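Long-range contacts in alpha-galactosidase (Thermus thermophilus, PDB 6LCJ), which probably hydrolyses alpha-galactosidic bonds of sugars as a thermostable, hexameric member of glycoside hydrolase family 36: residues L6-A11 with W133-G138; V404-R409 with K431-P436; A318-A323 with G340-A345; Q200-D205 with D242-Q247. All coordinates share one frame; numbering follows the deposited sequence.

Interaction 1 of 4, residues L6-A11 with W133-G138; sequences LNLGGA and WFLAYG
Leu8 packs against Leu135 and Tyr137 in this apolar contact. It joins the turn after strand 2-7 to strand 132-137, two strands from different antiparallel sheets of the N-terminal beta domain. Leu8 CD2 does most of the touching, lying 3.6 Å from Leu135 CG. At the branch point, Leu8 CG sits 4.0 Å from Tyr137 CB. With CG anti to the backbone N (chi1 -155°), the isobutyl group reaches both residues. Cutting Leu8 back to an alanine would probably open a gap beside Leu135 and Tyr137. The second apolar group is the Tyr137 ring, met obliquely by Ala11 CB at 3.7 Å from CE2 and by Gly9 CA at 3.7 Å from CD2. The missing CB of Gly9 lets the ring come this near. The Tyr137 ring also meets that of Phe40. Polar bonding stays within the turn: Ala11 O accepts from Leu8 N at 2.8 Å and from Asn7 ND2 at 2.9 Å, the latter donor standing above the carbonyl plane. Gly9 O is bonded to Arg102. No hydrogen bond crosses between the two segments, so their fit rests on apolar shape, while hydrogen bonds brace the turn that presents Leu8.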
loop_
_atom_site.group_PDB
_atom_site.type_symbol
_atom_site.label_atom_id
_atom_site.label_comp_id
_atom_site.label_asym_id
_atom_site.label_seq_id
_atom_site.Cartn_x
_atom_site.Cartn_y
_atom_site.Cartn_z
ATOM N N LEU E 6 -14.678 38.215 -27.919
ATOM C CA LEU E 6 -14.467 38.674 -29.279
ATOM C C LEU E 6 -15.133 37.727 -30.257
ATOM O O LEU E 6 -15.519 36.604 -29.917
ATOM C CB LEU E 6 -12.982 38.814 -29.621
ATOM C CG LEU E 6 -12.193 37.520 -29.734
ATOM C CD1 LEU E 6 -11.145 37.638 -30.808
ATOM C CD2 LEU E 6 -11.527 37.325 -28.450
ATOM N N ASN E 7 -15.264 38.213 -31.486
ATOM C CA ASN E 7 -15.739 37.417 -32.605
ATOM C C ASN E 7 -14.539 37.023 -33.458
ATOM O O ASN E 7 -13.722 37.878 -33.817
ATOM C CB ASN E 7 -16.766 38.197 -33.424
ATOM C CG ASN E 7 -16.922 37.647 -34.816
ATOM O OD1 ASN E 7 -16.685 38.353 -35.800
ATOM N ND2 ASN E 7 -17.320 36.377 -34.915
ATOM N N LEU E 8 -14.414 35.732 -33.763
ATOM C CA LEU E 8 -13.157 35.226 -34.305
ATOM C C LEU E 8 -13.326 34.516 -35.640
ATOM O O LEU E 8 -12.663 34.893 -36.614
ATOM C CB LEU E 8 -12.478 34.306 -33.287
ATOM C CG LEU E 8 -10.961 34.223 -33.459
ATOM C CD1 LEU E 8 -10.320 35.594 -33.687
ATOM C CD2 LEU E 8 -10.351 33.522 -32.266
ATOM N N GLY E 9 -14.161 33.490 -35.727
ATOM C CA GLY E 9 -14.329 32.839 -37.014
ATOM C C GLY E 9 -15.777 32.837 -37.438
ATOM O O GLY E 9 -16.319 31.809 -37.858
ATOM N N GLY E 10 -16.415 33.999 -37.332
ATOM C CA GLY E 10 -17.856 34.018 -37.349
ATOM C C GLY E 10 -18.478 33.503 -36.078
ATOM O O GLY E 10 -19.681 33.235 -36.057
ATOM N N ALA E 11 -17.687 33.348 -35.017
ATOM C CA ALA E 11 -18.160 32.841 -33.739
ATOM C C ALA E 11 -17.745 33.791 -32.626
ATOM O O ALA E 11 -16.791 34.560 -32.757
ATOM C CB ALA E 11 -17.616 31.432 -33.451
ATOM N N TRP E 133 0.807 35.249 -27.845
ATOM C CA TRP E 133 0.069 34.093 -28.316
ATOM C C TRP E 133 -0.640 34.462 -29.601
ATOM O O TRP E 133 -1.081 35.596 -29.774
ATOM C CB TRP E 133 -0.991 33.619 -27.318
ATOM C CG TRP E 133 -0.468 33.229 -25.993
ATOM C CD1 TRP E 133 -0.271 34.047 -24.920
ATOM C CD2 TRP E 133 -0.082 31.910 -25.577
ATOM N NE1 TRP E 133 0.214 33.320 -23.865
ATOM C CE2 TRP E 133 0.338 32.005 -24.242
ATOM C CE3 TRP E 133 -0.054 30.664 -26.207
ATOM C CZ2 TRP E 133 0.785 30.895 -23.517
ATOM C CZ3 TRP E 133 0.398 29.563 -25.485
ATOM C CH2 TRP E 133 0.815 29.690 -24.160
ATOM N N PHE E 134 -0.761 33.488 -30.489
ATOM C CA PHE E 134 -1.614 33.607 -31.654
ATOM C C PHE E 134 -2.874 32.818 -31.363
ATOM O O PHE E 134 -2.793 31.680 -30.886
ATOM C CB PHE E 134 -0.931 33.081 -32.915
ATOM C CG PHE E 134 -1.771 33.225 -34.144
ATOM C CD1 PHE E 134 -2.219 34.475 -34.540
ATOM C CD2 PHE E 134 -2.133 32.121 -34.888
ATOM C CE1 PHE E 134 -3.005 34.628 -35.663
ATOM C CE2 PHE E 134 -2.928 32.256 -36.011
ATOM C CZ PHE E 134 -3.363 33.524 -36.404
ATOM N N LEU E 135 -4.031 33.428 -31.610
ATOM C CA LEU E 135 -5.304 32.744 -31.429
ATOM C C LEU E 135 -6.131 32.929 -32.687
ATOM O O LEU E 135 -6.257 34.046 -33.192
ATOM C CB LEU E 135 -6.064 33.266 -30.208
ATOM C CG LEU E 135 -7.550 32.908 -30.131
ATOM C CD1 LEU E 135 -7.726 31.463 -29.725
ATOM C CD2 LEU E 135 -8.293 33.839 -29.193
ATOM N N ALA E 136 -6.685 31.835 -33.188
ATOM C CA ALA E 136 -7.381 31.859 -34.457
ATOM C C ALA E 136 -8.462 30.787 -34.451
ATOM O O ALA E 136 -8.377 29.798 -33.719
ATOM C CB ALA E 136 -6.405 31.649 -35.617
ATOM N N TYR E 137 -9.492 31.010 -35.264
ATOM C CA TYR E 137 -10.578 30.059 -35.434
ATOM C C TYR E 137 -10.955 30.047 -36.904
ATOM O O TYR E 137 -11.143 31.108 -37.504
ATOM C CB TYR E 137 -11.790 30.431 -34.577
ATOM C CG TYR E 137 -12.922 29.448 -34.690
ATOM C CD1 TYR E 137 -12.683 28.081 -34.652
ATOM C CD2 TYR E 137 -14.233 29.883 -34.831
ATOM C CE1 TYR E 137 -13.717 27.170 -34.753
ATOM C CE2 TYR E 137 -15.284 28.976 -34.927
ATOM C CZ TYR E 137 -15.019 27.622 -34.890
ATOM O OH TYR E 137 -16.058 26.721 -34.984
ATOM N N GLY E 138 -11.041 28.863 -37.487
ATOM C CA GLY E 138 -11.263 28.756 -38.902
ATOM C C GLY E 138 -10.938 27.373 -39.400
ATOM O O GLY E 138 -10.722 26.446 -38.611
#

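Interaction 2 of 4, residues V404-R409 with K431-P436; sequences VYFRTR and KATSDP
Asp435 OD2 lies at the edge of the Phe406 ring, in its plane, with ring and carboxylate turned 83° apart. The Arg407 guanidinium carries Tyr405 CD1 over one face, offset toward the rim. At the guanidinium edge are Asp435 OD1 and Arg409 O. These groups lie where strand 431-433, the last strand of the (beta/alpha)8 barrel, runs out beside the loop that precedes helix 415-428. The Asp435 carboxylate holds that loop with both oxygens. OD2 takes Phe406 N on its syn lone pair at 2.6 Å, and Arg407 N from above the carboxylate plane at 2.9 Å. OD1 forms the salt bridge with Arg407 NH1 at 2.9 Å, met nearly along its C-O direction. With CG between the backbone N and the carbonyl carbon (chi1 63°), the arginine chain passes alongside OD1. Its polar end has other partners too: NH2 bonds Phe410 O and NH1 bonds Tyr167 O. An asparagine in place of Asp435 has no charge, so Arg407 would probably be left without its salt-bridge mate, and the new NH2 would probably face either NH1 or the two loop amides, leaving them without their acceptor. Further back, Val404 N donates to Ala432 O at 2.9 Å. The next part of the loop, at Thr408 and Arg409, bonds a neighbouring subunit. A water accepts from Ser434 N and donates to Asp435 OD1. Thr433 OG1 closes an ST turn: it accepts from Asp435 N at 3.0 Å and gives its own proton to Val404 O, 2.9 Å away.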
loop_
_atom_site.group_PDB
_atom_site.type_symbol
_atom_site.label_atom_id
_atom_site.label_comp_id
_atom_site.label_asym_id
_atom_site.label_seq_id
_atom_site.Cartn_x
_atom_site.Cartn_y
_atom_site.Cartn_z
ATOM N N VAL E 404 13.640 7.805 -47.509
ATOM C CA VAL E 404 12.724 7.036 -48.342
ATOM C C VAL E 404 13.401 5.716 -48.661
ATOM O O VAL E 404 14.578 5.695 -49.038
ATOM C CB VAL E 404 12.374 7.789 -49.639
ATOM C CG1 VAL E 404 11.269 7.072 -50.396
ATOM C CG2 VAL E 404 11.987 9.214 -49.331
ATOM N N TYR E 405 12.672 4.622 -48.511
ATOM C CA TYR E 405 13.179 3.331 -48.939
ATOM C C TYR E 405 12.746 3.068 -50.371
ATOM O O TYR E 405 11.618 3.392 -50.763
ATOM C CB TYR E 405 12.683 2.202 -48.030
ATOM C CG TYR E 405 13.201 2.271 -46.612
ATOM C CD1 TYR E 405 14.401 1.673 -46.253
ATOM C CD2 TYR E 405 12.477 2.939 -45.628
ATOM C CE1 TYR E 405 14.870 1.746 -44.941
ATOM C CE2 TYR E 405 12.928 3.011 -44.316
ATOM C CZ TYR E 405 14.119 2.422 -43.978
ATOM O OH TYR E 405 14.545 2.492 -42.674
ATOM N N PHE E 406 13.659 2.500 -51.152
ATOM C CA PHE E 406 13.350 1.886 -52.434
ATOM C C PHE E 406 13.710 0.415 -52.484
ATOM O O PHE E 406 13.078 -0.342 -53.213
ATOM C CB PHE E 406 14.076 2.615 -53.571
ATOM C CG PHE E 406 13.651 4.038 -53.726
ATOM C CD1 PHE E 406 14.281 5.040 -52.996
ATOM C CD2 PHE E 406 12.605 4.371 -54.572
ATOM C CE1 PHE E 406 13.886 6.344 -53.117
ATOM C CE2 PHE E 406 12.204 5.673 -54.708
ATOM C CZ PHE E 406 12.841 6.671 -53.987
ATOM N N ARG E 407 14.695 -0.010 -51.713
ATOM C CA ARG E 407 15.058 -1.410 -51.692
ATOM C C ARG E 407 13.921 -2.265 -51.146
ATOM O O ARG E 407 13.063 -1.812 -50.383
ATOM C CB ARG E 407 16.315 -1.605 -50.853
ATOM C CG ARG E 407 16.154 -1.231 -49.398
ATOM C CD ARG E 407 17.519 -1.269 -48.737
ATOM N NE ARG E 407 17.471 -1.615 -47.326
ATOM C CZ ARG E 407 17.663 -0.751 -46.336
ATOM N NH1 ARG E 407 17.900 0.535 -46.592
ATOM N NH2 ARG E 407 17.617 -1.179 -45.084
ATOM N N THR E 408 13.906 -3.514 -51.575
ATOM C CA THR E 408 13.132 -4.529 -50.899
ATOM C C THR E 408 14.023 -5.525 -50.172
ATOM O O THR E 408 13.529 -6.274 -49.327
ATOM C CB THR E 408 12.221 -5.242 -51.906
ATOM O OG1 THR E 408 12.931 -5.456 -53.130
ATOM C CG2 THR E 408 11.006 -4.381 -52.202
ATOM N N ARG E 409 15.320 -5.533 -50.456
ATOM C CA ARG E 409 16.254 -6.342 -49.691
ATOM C C ARG E 409 16.572 -5.628 -48.388
ATOM O O ARG E 409 16.692 -4.397 -48.353
ATOM C CB ARG E 409 17.531 -6.598 -50.494
ATOM C CG ARG E 409 17.234 -7.320 -51.814
ATOM C CD ARG E 409 18.456 -7.538 -52.706
ATOM N NE ARG E 409 19.356 -8.534 -52.152
ATOM C CZ ARG E 409 20.664 -8.352 -52.025
ATOM N NH1 ARG E 409 21.197 -7.211 -52.438
ATOM N NH2 ARG E 409 21.435 -9.296 -51.490
ATOM N N LYS E 431 14.537 15.191 -49.959
ATOM C CA LYS E 431 14.731 13.881 -50.571
ATOM C C LYS E 431 16.019 13.267 -50.056
ATOM O O LYS E 431 17.099 13.854 -50.202
ATOM C CB LYS E 431 14.753 13.994 -52.096
ATOM C CG LYS E 431 13.429 14.495 -52.659
ATOM C CD LYS E 431 13.568 15.017 -54.047
ATOM C CE LYS E 431 12.402 14.561 -54.878
ATOM N NZ LYS E 431 12.502 15.030 -56.260
ATOM N N ALA E 432 15.901 12.092 -49.446
ATOM C CA ALA E 432 17.042 11.410 -48.864
ATOM C C ALA E 432 16.780 9.911 -48.863
ATOM O O ALA E 432 15.632 9.473 -48.838
ATOM C CB ALA E 432 17.324 11.904 -47.442
ATOM N N THR E 433 17.857 9.129 -48.903
ATOM C CA THR E 433 17.746 7.692 -48.738
ATOM C C THR E 433 19.028 7.153 -48.129
ATOM O O THR E 433 20.082 7.804 -48.140
ATOM C CB THR E 433 17.454 6.954 -50.061
ATOM O OG1 THR E 433 17.342 5.541 -49.805
ATOM C CG2 THR E 433 18.572 7.167 -51.057
ATOM N N SER E 434 18.910 5.940 -47.594
ATOM C CA SER E 434 20.039 5.181 -47.095
ATOM C C SER E 434 20.336 3.950 -47.936
ATOM O O SER E 434 21.273 3.217 -47.611
ATOM C CB SER E 434 19.798 4.759 -45.642
ATOM O OG SER E 434 19.991 5.838 -44.741
ATOM N N ASP E 435 19.579 3.708 -48.995
ATOM C CA ASP E 435 19.708 2.496 -49.804
ATOM C C ASP E 435 21.068 2.439 -50.481
ATOM O O ASP E 435 21.328 3.251 -51.376
ATOM C CB ASP E 435 18.602 2.440 -50.860
ATOM C CG ASP E 435 17.215 2.184 -50.261
ATOM O OD1 ASP E 435 17.128 1.820 -49.066
ATOM O OD2 ASP E 435 16.208 2.346 -50.987
ATOM N N PRO E 436 21.956 1.520 -50.108
ATOM C CA PRO E 436 23.174 1.316 -50.895
ATOM C C PRO E 436 22.813 0.820 -52.285
ATOM O O PRO E 436 22.091 -0.183 -52.418
ATOM C CB PRO E 436 23.939 0.244 -50.103
ATOM C CG PRO E 436 23.165 0.029 -48.850
ATOM C CD PRO E 436 21.778 0.466 -49.097
HETATM O O HOH W 1 16.596 4.128 -46.859
#

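Interaction 3 of 4, residues A318-A323 with G340-A345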
loop_
_atom_site.group_PDB
_atom_site.type_symbol
_atom_site.label_atom_id
_atom_site.label_comp_id
_atom_site.label_asym_id
_atom_site.label_seq_id
_atom_site.Cartn_x
_atom_site.Cartn_y
_atom_site.Cartn_z
ATOM N N ALA E 318 14.934 28.496 -23.361
ATOM C CA ALA E 318 15.769 29.705 -23.422
ATOM C C ALA E 318 17.265 29.375 -23.443
ATOM O O ALA E 318 18.014 29.963 -24.231
ATOM C CB ALA E 318 15.455 30.651 -22.257
ATOM N N ARG E 319 17.725 28.454 -22.581
ATOM C CA ARG E 319 19.113 27.993 -22.665
ATOM C C ARG E 319 19.391 27.355 -24.018
ATOM O O ARG E 319 20.440 27.594 -24.631
ATOM C CB ARG E 319 19.435 26.971 -21.562
ATOM C CG ARG E 319 19.570 27.536 -20.163
ATOM C CD ARG E 319 19.584 26.420 -19.104
ATOM N NE ARG E 319 19.684 25.114 -19.742
ATOM C CZ ARG E 319 18.980 24.048 -19.366
ATOM N NH1 ARG E 319 18.140 24.145 -18.329
ATOM N NH2 ARG E 319 19.107 22.887 -20.034
ATOM N N TYR E 320 18.467 26.508 -24.482
ATOM C CA TYR E 320 18.665 25.785 -25.733
ATOM C C TYR E 320 18.835 26.740 -26.900
ATOM O O TYR E 320 19.709 26.544 -27.753
ATOM C CB TYR E 320 17.479 24.846 -25.981
ATOM C CG TYR E 320 17.417 24.242 -27.361
ATOM C CD1 TYR E 320 18.168 23.110 -27.686
ATOM C CD2 TYR E 320 16.602 24.797 -28.344
ATOM C CE1 TYR E 320 18.099 22.550 -28.963
ATOM C CE2 TYR E 320 16.523 24.251 -29.617
ATOM C CZ TYR E 320 17.266 23.133 -29.922
ATOM O OH TYR E 320 17.179 22.597 -31.188
ATOM N N ARG E 321 18.009 27.782 -26.956
ATOM C CA ARG E 321 18.052 28.680 -28.101
ATOM C C ARG E 321 19.368 29.456 -28.153
ATOM O O ARG E 321 19.936 29.647 -29.235
ATOM C CB ARG E 321 16.858 29.625 -28.056
ATOM C CG ARG E 321 16.827 30.607 -29.175
ATOM C CD ARG E 321 15.938 30.124 -30.273
ATOM N NE ARG E 321 15.806 31.113 -31.336
ATOM C CZ ARG E 321 15.292 30.836 -32.530
ATOM N NH1 ARG E 321 14.869 29.607 -32.798
ATOM N NH2 ARG E 321 15.198 31.779 -33.453
ATOM N N LYS E 322 19.871 29.901 -26.993
ATOM C CA LYS E 322 21.152 30.600 -26.958
ATOM C C LYS E 322 22.304 29.673 -27.332
ATOM O O LYS E 322 23.219 30.078 -28.055
ATOM C CB LYS E 322 21.385 31.214 -25.584
ATOM C CG LYS E 322 20.473 32.393 -25.278
ATOM C CD LYS E 322 20.617 32.859 -23.820
ATOM C CE LYS E 322 19.278 33.328 -23.219
ATOM N NZ LYS E 322 19.039 32.697 -21.870
ATOM N N ALA E 323 22.273 28.422 -26.872
ATOM C CA ALA E 323 23.313 27.473 -27.267
ATOM C C ALA E 323 23.279 27.211 -28.769
ATOM O O ALA E 323 24.320 27.207 -29.435
ATOM C CB ALA E 323 23.153 26.158 -26.500
ATOM N N GLY E 340 15.981 15.143 -33.257
ATOM C CA GLY E 340 15.714 14.937 -31.839
ATOM C C GLY E 340 15.533 16.235 -31.090
ATOM O O GLY E 340 15.883 16.341 -29.900
ATOM N N ALA E 341 14.999 17.219 -31.757
ATOM C CA ALA E 341 15.162 18.590 -31.358
ATOM C C ALA E 341 13.829 19.203 -30.985
ATOM O O ALA E 341 12.806 18.890 -31.611
ATOM C CB ALA E 341 15.796 19.406 -32.497
ATOM N N PRO E 342 13.818 20.081 -29.984
ATOM C CA PRO E 342 12.646 20.934 -29.757
ATOM C C PRO E 342 12.171 21.556 -31.058
ATOM O O PRO E 342 12.904 22.313 -31.699
ATOM C CB PRO E 342 13.179 21.993 -28.790
ATOM C CG PRO E 342 14.283 21.294 -28.072
ATOM C CD PRO E 342 14.940 20.445 -29.107
ATOM N N VAL E 343 10.953 21.235 -31.472
ATOM C CA VAL E 343 10.521 21.615 -32.810
ATOM C C VAL E 343 10.404 23.133 -32.928
ATOM O O VAL E 343 11.105 23.763 -33.727
ATOM C CB VAL E 343 9.214 20.892 -33.176
ATOM C CG1 VAL E 343 8.563 21.549 -34.365
ATOM C CG2 VAL E 343 9.513 19.422 -33.475
ATOM N N LEU E 344 9.553 23.754 -32.113
ATOM C CA LEU E 344 9.270 25.169 -32.327
ATOM C C LEU E 344 10.453 26.047 -31.930
ATOM O O LEU E 344 10.765 27.022 -32.622
ATOM C CB LEU E 344 8.003 25.559 -31.569
ATOM C CG LEU E 344 6.811 24.772 -32.124
ATOM C CD1 LEU E 344 5.521 24.991 -31.343
ATOM C CD2 LEU E 344 6.608 25.108 -33.598
ATOM N N ALA E 345 11.154 25.700 -30.848
ATOM C CA ALA E 345 12.282 26.520 -30.407
ATOM C C ALA E 345 13.474 26.465 -31.368
ATOM O O ALA E 345 14.404 27.268 -31.221
ATOM C CB ALA E 345 12.713 26.096 -28.996
#
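The barrel helix 317-331 meets the loop that follows barrel strand 335-338, with Tyr320 packed on Pro342 at the centre. Pro342 CG lies over the middle of the Tyr320 ring, 3.9 Å from its centroid and 9° off the normal, a CH-pi contact. CD of the same proline comes 3.6 Å from Tyr320 CZ. The ring and the proline approach from opposite directions. Tyr320 CG is anti to the backbone N (chi1 168°), which aims the ring off the helix and at the loop. Ala345 O lies at the ring's edge, and Ala341 CB is 3.7 Å from Tyr320 OH. That hydroxyl is hydrogen-bonded to Ser346 OG. The next helix residue adds the polar link: Arg321 NH1 donates to Ala345 O at 2.9 Å. The oxygen lies in the guanidinium plane, but the nitrogen stands above the carbonyl plane of Ala345. NH1 also bonds Leu347 O, so one nitrogen ties two carbonyls of the loop. On its other flank the loop leans on the N-terminal domain, with Val343 bonded to Trp50 through the backbone. Such contacts between the start of a helix and the loop after the next strand belong to the (beta/alpha)8 barrel.

Interaction 4 of 4, residues Q200-D205 with D242-Q247; sequences QRALGD and DSPLFQ
Ser243 meets the turn 202-205 through its whole short side chain. Its CB lies 3.1 Å from Leu203 O. One atom further, OG is 2.9 Å from the same oxygen. A hydrogen bond to Leu203 O is one possible use of the hydroxyl proton, which has another acceptor within reach. With OG anti to the carbonyl carbon (chi1 -46°), the hydroxyl is brought up to Leu203 O; it also accepts from Thr240 N. A water donates to OG at 3.3 Å and accepts from Leu203 N, so it joins the two segments a second time. Ser243 occupies the N-cap position of helix 244-248, yet its side chain makes no capping bond.

The next residue, Pro244, adds contact through its ring carbons. CG is 4.1 Å from Asp205 OD2, and the two side chains cross at about a right angle. CD makes a loose apolar contact with Ala202 CB at 4.5 Å. Beyond it, Leu245 CB lies 4.3 Å from Gly204 O. Leu245 also packs on Trp252 and Leu275, while Leu203 packs on Trp268.

The turn itself is held from within. Asp205 N donates to Ala202 O at 3.0 Å, and Arg201 NE makes a long, weak salt bridge with Asp205 OD2. Arg201 and Ala202 both face Asp205, which is a classic beta bulge. The contact thus sets a type II beta turn, with Gly204 at its third position and a bulge at its base, against the first turn of a short helix, in the loop regions that follow barrel strands 192-195 and 229-234.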
loop_
_atom_site.group_PDB
_atom_site.type_symbol
_atom_site.label_atom_id
_atom_site.label_comp_id
_atom_site.label_asym_id
_atom_site.label_seq_id
_atom_site.Cartn_x
_atom_site.Cartn_y
_atom_site.Cartn_z
ATOM N N GLN E 200 32.555 7.853 -34.744
ATOM C CA GLN E 200 33.189 8.460 -33.580
ATOM C C GLN E 200 33.683 7.409 -32.583
ATOM O O GLN E 200 33.268 6.249 -32.600
ATOM C CB GLN E 200 32.213 9.420 -32.890
ATOM C CG GLN E 200 31.090 8.740 -32.108
ATOM C CD GLN E 200 29.976 8.152 -32.999
ATOM O OE1 GLN E 200 30.059 8.159 -34.227
ATOM N NE2 GLN E 200 28.931 7.646 -32.368
ATOM N N ARG E 201 34.588 7.837 -31.694
ATOM C CA ARG E 201 35.076 6.928 -30.658
ATOM C C ARG E 201 34.069 6.757 -29.528
ATOM O O ARG E 201 33.970 5.667 -28.954
ATOM C CB ARG E 201 36.407 7.425 -30.096
ATOM C CG ARG E 201 37.536 7.502 -31.114
ATOM C CD ARG E 201 38.771 8.178 -30.524
ATOM N NE ARG E 201 39.360 7.365 -29.459
ATOM C CZ ARG E 201 40.020 6.226 -29.670
ATOM N NH1 ARG E 201 40.184 5.770 -30.912
ATOM N NH2 ARG E 201 40.519 5.540 -28.643
ATOM N N ALA E 202 33.311 7.803 -29.207
ATOM C CA ALA E 202 32.367 7.777 -28.096
ATOM C C ALA E 202 31.529 9.044 -28.144
ATOM O O ALA E 202 31.879 10.016 -28.821
ATOM C CB ALA E 202 33.084 7.672 -26.740
ATOM N N LEU E 203 30.421 9.029 -27.404
ATOM C CA LEU E 203 29.710 10.271 -27.144
ATOM C C LEU E 203 30.607 11.207 -26.348
ATOM O O LEU E 203 31.095 10.842 -25.275
ATOM C CB LEU E 203 28.426 9.994 -26.378
ATOM C CG LEU E 203 27.378 9.149 -27.085
ATOM C CD1 LEU E 203 26.218 8.943 -26.132
ATOM C CD2 LEU E 203 26.931 9.792 -28.420
ATOM N N GLY E 204 30.834 12.408 -26.868
ATOM C CA GLY E 204 31.763 13.320 -26.246
ATOM C C GLY E 204 33.199 13.169 -26.706
ATOM O O GLY E 204 34.015 14.059 -26.430
ATOM N N ASP E 205 33.521 12.080 -27.407
ATOM C CA ASP E 205 34.826 11.852 -28.033
ATOM C C ASP E 205 34.634 11.805 -29.553
ATOM O O ASP E 205 34.690 10.741 -30.177
ATOM C CB ASP E 205 35.455 10.564 -27.488
ATOM C CG ASP E 205 36.940 10.433 -27.836
ATOM O OD1 ASP E 205 37.480 11.318 -28.541
ATOM O OD2 ASP E 205 37.554 9.431 -27.411
ATOM N N ASP E 242 30.449 6.119 -19.426
ATOM C CA ASP E 242 31.708 5.638 -19.994
ATOM C C ASP E 242 32.471 6.694 -20.775
ATOM O O ASP E 242 33.623 6.448 -21.147
ATOM C CB ASP E 242 31.466 4.471 -20.946
ATOM C CG ASP E 242 30.571 3.423 -20.360
ATOM O OD1 ASP E 242 29.563 3.066 -21.021
ATOM O OD2 ASP E 242 30.885 2.959 -19.236
ATOM N N SER E 243 31.870 7.820 -21.088
ATOM C CA SER E 243 32.575 8.797 -21.900
ATOM C C SER E 243 33.749 9.375 -21.123
ATOM O O SER E 243 33.593 9.730 -19.947
ATOM C CB SER E 243 31.639 9.912 -22.330
ATOM O OG SER E 243 30.407 9.393 -22.817
ATOM N N PRO E 244 34.933 9.465 -21.727
ATOM C CA PRO E 244 36.042 10.170 -21.057
ATOM C C PRO E 244 35.655 11.561 -20.571
ATOM O O PRO E 244 35.990 11.937 -19.441
ATOM C CB PRO E 244 37.129 10.221 -22.143
ATOM C CG PRO E 244 36.408 9.896 -23.461
ATOM C CD PRO E 244 35.291 8.980 -23.071
ATOM N N LEU E 245 34.931 12.326 -21.394
ATOM C CA LEU E 245 34.533 13.681 -21.018
ATOM C C LEU E 245 33.674 13.699 -19.757
ATOM O O LEU E 245 33.753 14.649 -18.968
ATOM C CB LEU E 245 33.776 14.336 -22.173
ATOM C CG LEU E 245 33.493 15.828 -22.030
ATOM C CD1 LEU E 245 34.751 16.631 -22.285
ATOM C CD2 LEU E 245 32.384 16.248 -22.971
ATOM N N PHE E 246 32.839 12.673 -19.556
ATOM C CA PHE E 246 32.051 12.587 -18.327
ATOM C C PHE E 246 32.952 12.573 -17.103
ATOM O O PHE E 246 32.623 13.180 -16.078
ATOM C CB PHE E 246 31.175 11.338 -18.349
ATOM C CG PHE E 246 30.134 11.281 -17.256
ATOM C CD1 PHE E 246 30.372 10.573 -16.083
ATOM C CD2 PHE E 246 28.891 11.884 -17.428
ATOM C CE1 PHE E 246 29.406 10.496 -15.088
ATOM C CE2 PHE E 246 27.915 11.809 -16.433
ATOM C CZ PHE E 246 28.173 11.117 -15.264
ATOM N N GLN E 247 34.098 11.889 -17.197
ATOM C CA GLN E 247 35.028 11.807 -16.075
ATOM C C GLN E 247 35.945 13.018 -16.020
ATOM O O GLN E 247 36.216 13.543 -14.937
ATOM C CB GLN E 247 35.858 10.528 -16.169
ATOM C CG GLN E 247 35.067 9.254 -15.946
ATOM C CD GLN E 247 35.418 8.182 -16.960
ATOM O OE1 GLN E 247 36.509 8.193 -17.542
ATOM N NE2 GLN E 247 34.494 7.251 -17.182
HETATM O O HOH W 2 29.803 6.961 -24.915
#

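How the interactions relate
The four contacts lie in series along the chain; none nests in or crosses another. Interaction 1 closes the longest loop, with 121 residues between its segments, and ties together two sheets of the N-terminal beta domain. The chain then enters the barrel. Interaction 4 closes 36 residues and joins two loop excursions beyond neighbouring strands. Interaction 3 spans 16 residues and ties a helix to the loop after the following strand. Interaction 2, with 21 residues between segments, comes last and ties the final barrel strand, 431-433, to the loop that leads into helix 415-428. Interactions 1 and 2 lie on opposite sides of the chain's centre, their centres 44 Å apart.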